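Local coordinates for protein mevalonate kinase, putative (Leishmania major, PDB 2HFS) that probably phosphorylates (R)-mevalonate with ATP to give (R)-5-phosphomevalonate, an early step of isoprenoid and sterol biosynthesis, as a member of the GHMP kinase family, at residues L49-G54 with S127-L132; P56-D61 with K80-V85; H209-K212 with V217-K220. All blocks are in the same frame, centred on the assembly; numbering follows the deposited sequence.

In the fold
Interactions 1 and 2 lie side by side in the N-terminal part of the GHMP kinase fold, their centres about 12 Å apart, and both join a strand of the same mixed sheet to a helix. They meet where Asn52 ND2 touches Gln59 CG. Leucine packs on leucine and isoleucine in interaction 1, the more buried of the two, whereas interaction 2 sets aliphatic methyls against a histidine ring and is partly buried. Interaction 3 stands apart, on the other side of the chain's centre from interaction 1, about 35 Å away between nearest atoms. It joins two consecutive helices, is also partly buried, and relies on a lysine chain lying over a phenylalanine face.

Interaction 1. Residues L49-G54 with S127-L132; sequences LEINPG and SELYQL
Strand 36-52 comes closest to the last turn of helix 114-130 where Leu49 faces Leu129, with 7.3 Å between their CA atoms; no hydrogen bond joins the two segments. This is helix-on-sheet packing in the N-terminal part of the GHMP kinase fold, and it is largely aliphatic, with one methyl lying near a backbone carbonyl oxygen. Leu129 does most of the work from the helix. Its CG stands anti to the backbone N (chi1 -161°), which carries the two methyls out to the strand. Leu129 CD1 comes to 3.9 Å from the carbonyl oxygen Leu49 O, while Leu129 CD2 lies 4.4 Å from Leu49 CB. Leu129 CD2 also lies 4.4 Å from Ile51 CG2, two residues along, so Leu129 straddles two positions of the strand. The contacts are loose, in keeping with the modest 151 Å² buried between the segments.

Both leucines are buried, and the neighbouring elements complete their surroundings: Leu49 also packs on Met100 of strand 97-103 and on Phe122, Ala125 and Leu126 of helix 114-130, while Leu129 also touches Leu98. Close by, the helix finishes in a Schellman motif: Gln131 takes a positive phi (45°), Leu132 N binds Ser127 O at 2.8 Å, and Gln131 N binds Glu128 O at 3.0 Å. Glu128, three residues before Gln131, has its carboxylate held by Lys9, Thr13, Gly14 and Asn16, which ties the N-terminal segment to the helix. Its carbonyl is gripped a second time by Gln131, whose side-chain amide folds back so that Gln131 NE2 reaches Glu128 O at 2.9 Å, nearly straight at 169° and on a lone pair in the carbonyl plane.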
ATOM      1  N   LEU A  49       9.360  -8.193  19.077  1.00 10.75           N
ATOM      2  CA  LEU A  49       8.810  -8.010  20.406  1.00  9.71           C
ATOM      3  C   LEU A  49       9.598  -8.785  21.457  1.00 10.21           C
ATOM      4  O   LEU A  49      10.134  -9.844  21.174  1.00  9.44           O
ATOM      5  CB  LEU A  49       7.367  -8.511  20.435  1.00 11.02           C
ATOM      6  CG  LEU A  49       6.344  -7.774  19.577  1.00  9.55           C
ATOM      7  CD1 LEU A  49       5.017  -8.497  19.750  1.00  6.57           C
ATOM      8  CD2 LEU A  49       6.214  -6.307  20.017  1.00  7.21           C
ATOM      9  N   GLU A  50       9.659  -8.236  22.662  1.00 10.50           N
ATOM     10  CA  GLU A  50      10.106  -8.982  23.827  1.00 10.96           C
ATOM     11  C   GLU A  50       9.436  -8.474  25.089  1.00 11.19           C
ATOM     12  O   GLU A  50       8.994  -7.326  25.150  1.00 10.68           O
ATOM     13  CB  GLU A  50      11.609  -8.906  23.956  1.00 12.92           C
ATOM     14  CG  GLU A  50      12.143  -7.494  24.026  1.00 15.61           C
ATOM     15  CD  GLU A  50      13.645  -7.519  24.109  1.00 17.65           C
ATOM     16  OE1 GLU A  50      14.292  -7.759  23.071  1.00 18.63           O
ATOM     17  OE2 GLU A  50      14.162  -7.342  25.220  1.00 17.08           O
ATOM     18  N   ILE A  51       9.363  -9.343  26.087  1.00 12.05           N
ATOM     19  CA  ILE A  51       8.728  -9.019  27.358  1.00 13.43           C
ATOM     20  C   ILE A  51       9.490  -7.922  28.076  1.00 12.67           C
ATOM     21  O   ILE A  51      10.702  -7.773  27.885  1.00 13.53           O
ATOM     22  CB  ILE A  51       8.527 -10.305  28.212  1.00 12.71           C
ATOM     23  CG1 ILE A  51       9.858 -11.001  28.534  1.00 18.24           C
ATOM     24  CG2 ILE A  51       7.598 -11.275  27.478  1.00 16.00           C
ATOM     25  CD1 ILE A  51       9.697 -12.274  29.412  1.00 16.67           C
ATOM     26  N   ASN A  52       8.765  -7.104  28.835  1.00 12.12           N
ATOM     27  CA  ASN A  52       9.365  -6.008  29.588  1.00 12.70           C
ATOM     28  C   ASN A  52       8.901  -6.182  31.033  1.00 13.26           C
ATOM     29  O   ASN A  52       7.926  -5.580  31.441  1.00 13.60           O
ATOM     30  CB  ASN A  52       8.921  -4.659  28.990  1.00 12.66           C
ATOM     31  CG  ASN A  52       9.959  -3.539  29.183  1.00 14.09           C
ATOM     32  OD1 ASN A  52      11.121  -3.789  29.513  1.00 12.74           O
ATOM     33  ND2 ASN A  52       9.538  -2.310  28.947  1.00 14.81           N
ATOM     34  N   PRO A  53       9.547  -7.075  31.789  1.00 12.88           N
ATOM     35  CA  PRO A  53       9.048  -7.410  33.125  1.00 14.92           C
ATOM     36  C   PRO A  53       9.037  -6.183  34.014  1.00 16.37           C
ATOM     37  O   PRO A  53       9.966  -5.380  33.957  1.00 17.30           O
ATOM     38  CB  PRO A  53      10.059  -8.434  33.626  1.00 14.63           C
ATOM     39  CG  PRO A  53      10.625  -8.988  32.422  1.00 11.65           C
ATOM     40  CD  PRO A  53      10.774  -7.826  31.470  1.00 13.61           C
ATOM     41  N   GLY A  54       7.953  -6.010  34.770  1.00 16.71           N
ATOM     42  CA  GLY A  54       7.821  -4.905  35.711  1.00 19.29           C
ATOM     43  C   GLY A  54       7.460  -3.553  35.124  1.00 19.77           C
ATOM     44  O   GLY A  54       7.144  -2.627  35.869  1.00 20.76           O
ATOM     45  N   SER A 127       1.311 -12.833  17.480  1.00  8.91           N
ATOM     46  CA  SER A 127       0.987 -14.236  17.279  1.00  9.76           C
ATOM     47  C   SER A 127       2.171 -15.095  17.698  1.00 10.86           C
ATOM     48  O   SER A 127       2.000 -16.097  18.401  1.00 11.00           O
ATOM     49  CB  SER A 127       0.622 -14.524  15.818  1.00 10.48           C
ATOM     50  OG  SER A 127       0.272 -15.895  15.659  1.00 13.02           O
ATOM     51  N   GLU A 128       3.375 -14.696  17.289  1.00 10.86           N
ATOM     52  CA  GLU A 128       4.549 -15.450  17.711  1.00 10.96           C
ATOM     53  C   GLU A 128       4.677 -15.481  19.229  1.00 10.11           C
ATOM     54  O   GLU A 128       4.746 -16.552  19.826  1.00 12.51           O
ATOM     55  CB  GLU A 128       5.851 -14.936  17.104  1.00 10.96           C
ATOM     56  CG  GLU A 128       7.028 -15.796  17.548  1.00 10.17           C
ATOM     57  CD  GLU A 128       8.354 -15.478  16.897  1.00 13.11           C
ATOM     58  OE1 GLU A 128       8.391 -14.723  15.916  1.00 10.03           O
ATOM     59  OE2 GLU A 128       9.378 -16.013  17.383  1.00  9.19           O
ATOM     60  N   LEU A 129       4.701 -14.302  19.847  1.00 12.82           N
ATOM     61  CA  LEU A 129       5.095 -14.194  21.238  1.00 12.20           C
ATOM     62  C   LEU A 129       4.072 -14.843  22.154  1.00 11.34           C
ATOM     63  O   LEU A 129       4.437 -15.474  23.147  1.00 12.67           O
ATOM     64  CB  LEU A 129       5.294 -12.736  21.618  1.00 13.67           C
ATOM     65  CG  LEU A 129       6.133 -12.529  22.887  1.00 11.65           C
ATOM     66  CD1 LEU A 129       7.590 -12.493  22.492  1.00 12.82           C
ATOM     67  CD2 LEU A 129       5.749 -11.220  23.526  1.00 15.59           C
ATOM     68  N   TYR A 130       2.795 -14.701  21.796  1.00 12.70           N
ATOM     69  CA  TYR A 130       1.692 -15.299  22.549  1.00 12.50           C
ATOM     70  C   TYR A 130       1.296 -16.686  22.016  1.00 14.32           C
ATOM     71  O   TYR A 130       0.359 -17.325  22.526  1.00 14.81           O
ATOM     72  CB  TYR A 130       0.509 -14.310  22.601  1.00 13.54           C
ATOM     73  CG  TYR A 130       0.862 -13.087  23.437  1.00 12.61           C
ATOM     74  CD1 TYR A 130       0.498 -13.010  24.774  1.00 13.42           C
ATOM     75  CD2 TYR A 130       1.611 -12.030  22.891  1.00 14.63           C
ATOM     76  CE1 TYR A 130       0.850 -11.897  25.556  1.00 15.39           C
ATOM     77  CE2 TYR A 130       1.981 -10.927  23.662  1.00 15.36           C
ATOM     78  CZ  TYR A 130       1.608 -10.876  24.993  1.00 15.26           C
ATOM     79  OH  TYR A 130       1.951  -9.770  25.734  1.00 14.40           O
ATOM     80  N   GLN A 131       2.041 -17.155  21.014  1.00 13.56           N
ATOM     81  CA  GLN A 131       1.794 -18.435  20.330  1.00 14.28           C
ATOM     82  C   GLN A 131       0.316 -18.626  19.991  1.00 12.95           C
ATOM     83  O   GLN A 131      -0.327 -19.585  20.437  1.00 13.85           O
ATOM     84  CB  GLN A 131       2.332 -19.634  21.141  1.00 14.62           C
ATOM     85  CG  GLN A 131       3.845 -19.731  21.254  1.00 13.64           C
ATOM     86  CD  GLN A 131       4.508 -20.238  19.996  1.00 13.46           C
ATOM     87  OE1 GLN A 131       4.494 -21.435  19.721  1.00 15.35           O
ATOM     88  NE2 GLN A 131       5.116 -19.329  19.240  1.00 15.94           N
ATOM     89  N   LEU A 132      -0.213 -17.709  19.186  1.00 12.89           N
ATOM     90  CA  LEU A 132      -1.642 -17.698  18.885  1.00 13.59           C
ATOM     91  C   LEU A 132      -1.935 -18.487  17.625  1.00 13.11           C
ATOM     92  O   LEU A 132      -3.101 -18.797  17.348  1.00 12.98           O
ATOM     93  CB  LEU A 132      -2.156 -16.265  18.715  1.00 11.86           C
ATOM     94  CG  LEU A 132      -1.913 -15.294  19.873  1.00 13.92           C
ATOM     95  CD1 LEU A 132      -2.326 -13.891  19.488  1.00 11.99           C
ATOM     96  CD2 LEU A 132      -2.623 -15.766  21.165  1.00 12.67           C
TER

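Interaction 2. Residues P56-D61 with K80-V85; sequences PGLQVD and KAHQLV
Leu58, at the start of strand 58-62, faces His82 of helix 70-88 with 8.7 Å between their CA atoms, and the space between the backbones is bridged by side chains with no hydrogen bond across. The two elements belong to a beta-alpha-beta unit: strand 58-62 leads into helix 70-88 and on to strand 97-103, which runs parallel to the first strand and pairs with it.

His82 is the one helix residue here that touches the strand, and it meets two side chains from it. A first torsion close to trans (chi1 -179°) sends the branch of Leu58 toward His82, and the two side chains cross at about a right angle. Leu58 CD2 settles against the base of the imidazole, 3.7 Å from His82 ND1 and 3.9 Å from His82 CB, approaching the ring obliquely. Val60, two residues on, presents CG2 to the ring edge, near its plane, at 4.2 Å from His82 ND1. Leu58 also packs on Leu98 and on Phe122 of helix 114-130, and the ring of Phe122 meets the imidazole with the planes at about 55°.

The far nitrogen, His82 NE2, is hydrogen-bonded to Asp118 OD1 of helix 114-130, which helps to fix the rotation of the ring. The imidazole thus has two characters: on the strand side ND1 faces methyls of Leu58 and Val60, while NE2 is engaged by a carboxylate. An acidic partner of this kind would tend to favour a proton on NE2 and perhaps raise the basicity of the ring, whereas the methyls beside ND1 make a setting that may favour the neutral form.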
ATOM      1  N   PRO A  56       4.948  -1.651  32.673  1.00 19.12           N
ATOM      2  CA  PRO A  56       3.649  -1.815  32.013  1.00 17.52           C
ATOM      3  C   PRO A  56       3.625  -1.197  30.616  1.00 18.94           C
ATOM      4  O   PRO A  56       4.452  -0.308  30.304  1.00 19.07           O
ATOM      5  CB  PRO A  56       2.692  -1.028  32.918  1.00 19.50           C
ATOM      6  CG  PRO A  56       3.448  -0.784  34.200  1.00 17.78           C
ATOM      7  CD  PRO A  56       4.883  -0.699  33.801  1.00 20.16           C
ATOM      8  N   GLY A  57       2.680  -1.658  29.798  1.00 17.09           N
ATOM      9  CA  GLY A  57       2.446  -1.100  28.472  1.00 15.56           C
ATOM     10  C   GLY A  57       3.433  -1.482  27.375  1.00 14.43           C
ATOM     11  O   GLY A  57       4.270  -2.382  27.521  1.00 12.38           O
ATOM     12  N   LEU A  58       3.313  -0.770  26.261  1.00 14.16           N
ATOM     13  CA  LEU A  58       4.056  -1.067  25.043  1.00 13.57           C
ATOM     14  C   LEU A  58       5.065   0.043  24.785  1.00 14.27           C
ATOM     15  O   LEU A  58       4.698   1.195  24.525  1.00 13.01           O
ATOM     16  CB  LEU A  58       3.084  -1.210  23.851  1.00 14.07           C
ATOM     17  CG  LEU A  58       3.651  -1.544  22.468  1.00 13.70           C
ATOM     18  CD1 LEU A  58       4.233  -2.961  22.476  1.00 10.89           C
ATOM     19  CD2 LEU A  58       2.583  -1.384  21.383  1.00 13.71           C
ATOM     20  N   GLN A  59       6.341  -0.311  24.848  1.00 12.09           N
ATOM     21  CA  GLN A  59       7.407   0.657  24.585  1.00 12.09           C
ATOM     22  C   GLN A  59       7.806   0.577  23.115  1.00 12.40           C
ATOM     23  O   GLN A  59       8.252  -0.473  22.671  1.00 12.25           O
ATOM     24  CB  GLN A  59       8.630   0.364  25.453  1.00 13.32           C
ATOM     25  CG  GLN A  59       8.356   0.257  26.961  1.00 16.94           C
ATOM     26  CD  GLN A  59       7.507   1.395  27.511  1.00 19.67           C
ATOM     27  OE1 GLN A  59       7.765   2.571  27.224  1.00 21.07           O
ATOM     28  NE2 GLN A  59       6.490   1.048  28.299  1.00 19.43           N
ATOM     29  N   VAL A  60       7.641   1.667  22.369  1.00 11.70           N
ATOM     30  CA  VAL A  60       7.890   1.619  20.921  1.00 11.12           C
ATOM     31  C   VAL A  60       9.210   2.241  20.551  1.00 11.01           C
ATOM     32  O   VAL A  60       9.478   3.419  20.862  1.00 10.29           O
ATOM     33  CB  VAL A  60       6.774   2.276  20.068  1.00 12.18           C
ATOM     34  CG1 VAL A  60       7.118   2.221  18.555  1.00 11.03           C
ATOM     35  CG2 VAL A  60       5.441   1.614  20.305  1.00 11.83           C
ATOM     36  N   ASP A  61      10.009   1.445  19.850  1.00  9.42           N
ATOM     37  CA  ASP A  61      11.306   1.866  19.338  1.00 10.94           C
ATOM     38  C   ASP A  61      11.211   1.785  17.818  1.00 10.32           C
ATOM     39  O   ASP A  61      11.506   0.760  17.202  1.00  9.64           O
ATOM     40  CB  ASP A  61      12.401   0.982  19.933  1.00 10.50           C
ATOM     41  CG  ASP A  61      13.799   1.347  19.462  1.00 14.26           C
ATOM     42  OD1 ASP A  61      14.037   2.464  18.903  1.00 10.94           O
ATOM     43  OD2 ASP A  61      14.742   0.536  19.654  1.00 13.80           O
ATOM     44  N   LYS A  80      -3.192   4.515  18.948  1.00 14.03           N
ATOM     45  CA  LYS A  80      -4.548   3.968  18.909  1.00 13.87           C
ATOM     46  C   LYS A  80      -4.580   2.637  18.155  1.00 13.87           C
ATOM     47  O   LYS A  80      -5.225   1.683  18.598  1.00 12.09           O
ATOM     48  CB  LYS A  80      -5.532   4.962  18.296  1.00 14.14           C
ATOM     49  CG  LYS A  80      -5.813   6.194  19.162  1.00 15.54           C
ATOM     50  CD  LYS A  80      -6.876   7.097  18.519  1.00 16.77           C
ATOM     51  N   ALA A  81      -3.863   2.586  17.028  1.00 12.21           N
ATOM     52  CA  ALA A  81      -3.788   1.399  16.176  1.00 13.23           C
ATOM     53  C   ALA A  81      -3.264   0.182  16.941  1.00 13.16           C
ATOM     54  O   ALA A  81      -3.871  -0.890  16.927  1.00 14.21           O
ATOM     55  CB  ALA A  81      -2.887   1.688  14.958  1.00 12.48           C
ATOM     56  N   HIS A  82      -2.132   0.356  17.610  1.00 12.32           N
ATOM     57  CA  HIS A  82      -1.521  -0.732  18.367  1.00 11.10           C
ATOM     58  C   HIS A  82      -2.423  -1.224  19.501  1.00 12.69           C
ATOM     59  O   HIS A  82      -2.493  -2.430  19.770  1.00 14.03           O
ATOM     60  CB  HIS A  82      -0.172  -0.306  18.919  1.00 10.85           C
ATOM     61  CG  HIS A  82       0.893  -0.205  17.880  1.00 10.42           C
ATOM     62  ND1 HIS A  82       2.111   0.384  18.123  1.00  9.47           N
ATOM     63  CD2 HIS A  82       0.922  -0.620  16.590  1.00 10.06           C
ATOM     64  CE1 HIS A  82       2.851   0.322  17.030  1.00 11.68           C
ATOM     65  NE2 HIS A  82       2.151  -0.285  16.085  1.00  8.22           N
ATOM     66  N   GLN A  83      -3.102  -0.294  20.169  1.00 14.25           N
ATOM     67  CA  GLN A  83      -3.976  -0.660  21.268  1.00 14.48           C
ATOM     68  C   GLN A  83      -5.175  -1.450  20.750  1.00 14.65           C
ATOM     69  O   GLN A  83      -5.622  -2.400  21.388  1.00 14.09           O
ATOM     70  CB  GLN A  83      -4.401   0.563  22.096  1.00 15.99           C
ATOM     71  CG  GLN A  83      -5.097   0.181  23.409  1.00 17.47           C
ATOM     72  CD  GLN A  83      -4.206  -0.674  24.297  1.00 20.24           C
ATOM     73  OE1 GLN A  83      -3.107  -0.261  24.651  1.00 23.42           O
ATOM     74  NE2 GLN A  83      -4.675  -1.867  24.646  1.00 22.65           N
ATOM     75  N   LEU A  84      -5.667  -1.074  19.574  1.00 12.18           N
ATOM     76  CA  LEU A  84      -6.760  -1.806  18.922  1.00 13.68           C
ATOM     77  C   LEU A  84      -6.407  -3.267  18.684  1.00 13.47           C
ATOM     78  O   LEU A  84      -7.228  -4.172  18.907  1.00 12.53           O
ATOM     79  CB  LEU A  84      -7.098  -1.134  17.603  1.00 13.23           C
ATOM     80  CG  LEU A  84      -8.066   0.040  17.830  1.00 14.21           C
ATOM     81  CD1 LEU A  84      -8.249   0.833  16.573  1.00 15.93           C
ATOM     82  CD2 LEU A  84      -9.405  -0.492  18.340  1.00 16.59           C
ATOM     83  N   VAL A  85      -5.174  -3.486  18.224  1.00 12.89           N
ATOM     84  CA  VAL A  85      -4.665  -4.836  17.968  1.00 12.64           C
ATOM     85  C   VAL A  85      -4.488  -5.614  19.279  1.00 13.46           C
ATOM     86  O   VAL A  85      -4.893  -6.775  19.376  1.00 12.56           O
ATOM     87  CB  VAL A  85      -3.348  -4.792  17.166  1.00 13.35           C
ATOM     88  CG1 VAL A  85      -2.718  -6.213  17.017  1.00 13.10           C
ATOM     89  CG2 VAL A  85      -3.592  -4.140  15.796  1.00 10.83           C
TER

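Interaction 3. Residues H209-K212 with V217-K220; sequences HKMK and VQFK
Lys212 lays its aliphatic chain over one face of the Phe219 ring, the main contact between the segments. Lys212 CG sits 3.9 Å from the centroid of the Phe219 ring, 28° off the normal, a CH-pi contact; Lys212 CG is 3.6 Å from both Phe219 CD1 and Phe219 CG. Stretched out from its first torsion onward (chi1 -168°), the lysine runs on across the rim, where Lys212 CE is 3.8 Å from Phe219 CD1. The selenomethionine at position 211 comes to the ring from another direction: Met211 SE lies at the edge, near the plane, 4.3 Å from Phe219 CD2. Beyond the selenium, Met211 CE reaches the amide of Gln218, 4.0 Å from Gln218 NE2.

Around this pair, His32 meets both members. It accepts a hydrogen bond at ND1 from Lys212 NZ, which secures the end of the extended chain, and its ring meets that of Phe219 with the planes at about 50°. The same histidine also meets the ring of His209.

The backbones approach most closely at Lys212 and Phe219, with CA atoms 5.4 Å apart. Only four residues separate the segments, so this is the packing of a short connection between two consecutive helices, in which the end of helix 201-214 folds against the first turn of the long helix 216-239.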
ATOM      1  N   HIS A 209     -17.408  11.679  -6.128  1.00 14.12           N
ATOM      2  CA  HIS A 209     -18.857  11.396  -6.022  1.00 12.69           C
ATOM      3  C   HIS A 209     -19.683  12.550  -6.555  1.00 11.44           C
ATOM      4  O   HIS A 209     -20.662  12.349  -7.283  1.00 11.04           O
ATOM      5  CB  HIS A 209     -19.268  11.174  -4.570  1.00 11.72           C
ATOM      6  CG  HIS A 209     -19.048   9.779  -4.067  1.00 15.65           C
ATOM      7  ND1 HIS A 209     -19.639   8.671  -4.640  1.00 13.25           N
ATOM      8  CD2 HIS A 209     -18.346   9.321  -3.003  1.00 16.07           C
ATOM      9  CE1 HIS A 209     -19.282   7.587  -3.971  1.00 14.79           C
ATOM     10  NE2 HIS A 209     -18.500   7.954  -2.971  1.00 14.56           N
ATOM     11  N   LYS A 210     -19.291  13.756  -6.159  1.00 10.23           N
ATOM     12  CA  LYS A 210     -19.934  14.976  -6.602  1.00 11.85           C
ATOM     13  C   LYS A 210     -19.859  15.137  -8.132  1.00 14.02           C
ATOM     14  O   LYS A 210     -20.857  15.471  -8.778  1.00 13.60           O
ATOM     15  CB  LYS A 210     -19.316  16.178  -5.882  1.00 11.43           C
HETATM   16  N   MSE A 211     -18.691  14.881  -8.717  1.00 15.37           N
HETATM   17  CA  MSE A 211     -18.581  14.990 -10.170  1.00 18.31           C
HETATM   18  C   MSE A 211     -19.530  14.010 -10.864  1.00 16.20           C
HETATM   19  O   MSE A 211     -20.131  14.326 -11.892  1.00 17.23           O
HETATM   20  CB  MSE A 211     -17.148  14.749 -10.634  1.00 18.19           C
HETATM   21  CG  MSE A 211     -17.017  14.857 -12.147  1.00 21.90           C
HETATM   22 SE   MSE A 211     -15.539  13.775 -12.738  1.00 30.01          SE
HETATM   23  CE  MSE A 211     -15.659  14.122 -14.725  1.00 24.30           C
ATOM     24  N   LYS A 212     -19.653  12.816 -10.304  1.00 16.35           N
ATOM     25  CA  LYS A 212     -20.598  11.827 -10.808  1.00 15.27           C
ATOM     26  C   LYS A 212     -22.037  12.363 -10.731  1.00 15.89           C
ATOM     27  O   LYS A 212     -22.763  12.313 -11.724  1.00 14.58           O
ATOM     28  CB  LYS A 212     -20.465  10.513 -10.049  1.00 14.78           C
ATOM     29  CG  LYS A 212     -21.198   9.367 -10.699  1.00 13.94           C
ATOM     30  CD  LYS A 212     -21.002   8.090  -9.899  1.00 13.90           C
ATOM     31  CE  LYS A 212     -21.648   6.927 -10.617  1.00 16.52           C
ATOM     32  NZ  LYS A 212     -21.518   5.616  -9.893  1.00 17.44           N
ATOM     33  N   VAL A 217     -23.630  11.141 -17.004  1.00 15.66           N
ATOM     34  CA  VAL A 217     -23.315  10.521 -18.290  1.00 16.90           C
ATOM     35  C   VAL A 217     -21.822  10.577 -18.603  1.00 17.44           C
ATOM     36  O   VAL A 217     -21.290   9.604 -19.136  1.00 17.20           O
ATOM     37  CB  VAL A 217     -24.146  11.052 -19.492  1.00 17.88           C
ATOM     38  CG1 VAL A 217     -23.770  10.287 -20.768  1.00 19.03           C
ATOM     39  CG2 VAL A 217     -25.635  10.885 -19.228  1.00 18.02           C
ATOM     40  N   GLN A 218     -21.150  11.682 -18.275  1.00 17.31           N
ATOM     41  CA  GLN A 218     -19.711  11.757 -18.544  1.00 17.88           C
ATOM     42  C   GLN A 218     -18.969  10.776 -17.656  1.00 16.32           C
ATOM     43  O   GLN A 218     -18.119  10.016 -18.144  1.00 14.86           O
ATOM     44  CB  GLN A 218     -19.121  13.167 -18.398  1.00 17.66           C
ATOM     45  CG  GLN A 218     -17.707  13.246 -19.039  1.00 21.98           C
ATOM     46  CD  GLN A 218     -17.014  14.617 -18.961  1.00 22.68           C
ATOM     47  OE1 GLN A 218     -17.637  15.658 -19.169  1.00 27.34           O
ATOM     48  NE2 GLN A 218     -15.710  14.600 -18.700  1.00 26.05           N
ATOM     49  N   PHE A 219     -19.306  10.775 -16.363  1.00 15.29           N
ATOM     50  CA  PHE A 219     -18.677   9.863 -15.422  1.00 14.00           C
ATOM     51  C   PHE A 219     -18.838   8.396 -15.857  1.00 14.07           C
ATOM     52  O   PHE A 219     -17.860   7.658 -15.926  1.00 14.03           O
ATOM     53  CB  PHE A 219     -19.145  10.082 -13.985  1.00 14.83           C
ATOM     54  CG  PHE A 219     -18.366   9.283 -12.985  1.00 15.59           C
ATOM     55  CD1 PHE A 219     -18.657   7.940 -12.766  1.00 17.84           C
ATOM     56  CD2 PHE A 219     -17.306   9.861 -12.286  1.00 18.92           C
ATOM     57  CE1 PHE A 219     -17.910   7.190 -11.854  1.00 18.44           C
ATOM     58  CE2 PHE A 219     -16.562   9.114 -11.379  1.00 16.92           C
ATOM     59  CZ  PHE A 219     -16.871   7.786 -11.165  1.00 17.82           C
ATOM     60  N   LYS A 220     -20.062   7.998 -16.184  1.00 13.17           N
ATOM     61  CA  LYS A 220     -20.320   6.649 -16.663  1.00 15.47           C
ATOM     62  C   LYS A 220     -19.452   6.337 -17.870  1.00 14.30           C
ATOM     63  O   LYS A 220     -18.973   5.214 -18.020  1.00 14.64           O
ATOM     64  CB  LYS A 220     -21.809   6.457 -17.000  1.00 14.63           C
ATOM     65  CG  LYS A 220     -22.152   5.084 -17.571  1.00 17.54           C
ATOM     66  CD  LYS A 220     -21.803   3.928 -16.631  1.00 22.42           C
ATOM     67  CE  LYS A 220     -22.370   2.612 -17.174  1.00 24.25           C
ATOM     68  NZ  LYS A 220     -21.791   1.435 -16.477  1.00 25.19           N
TER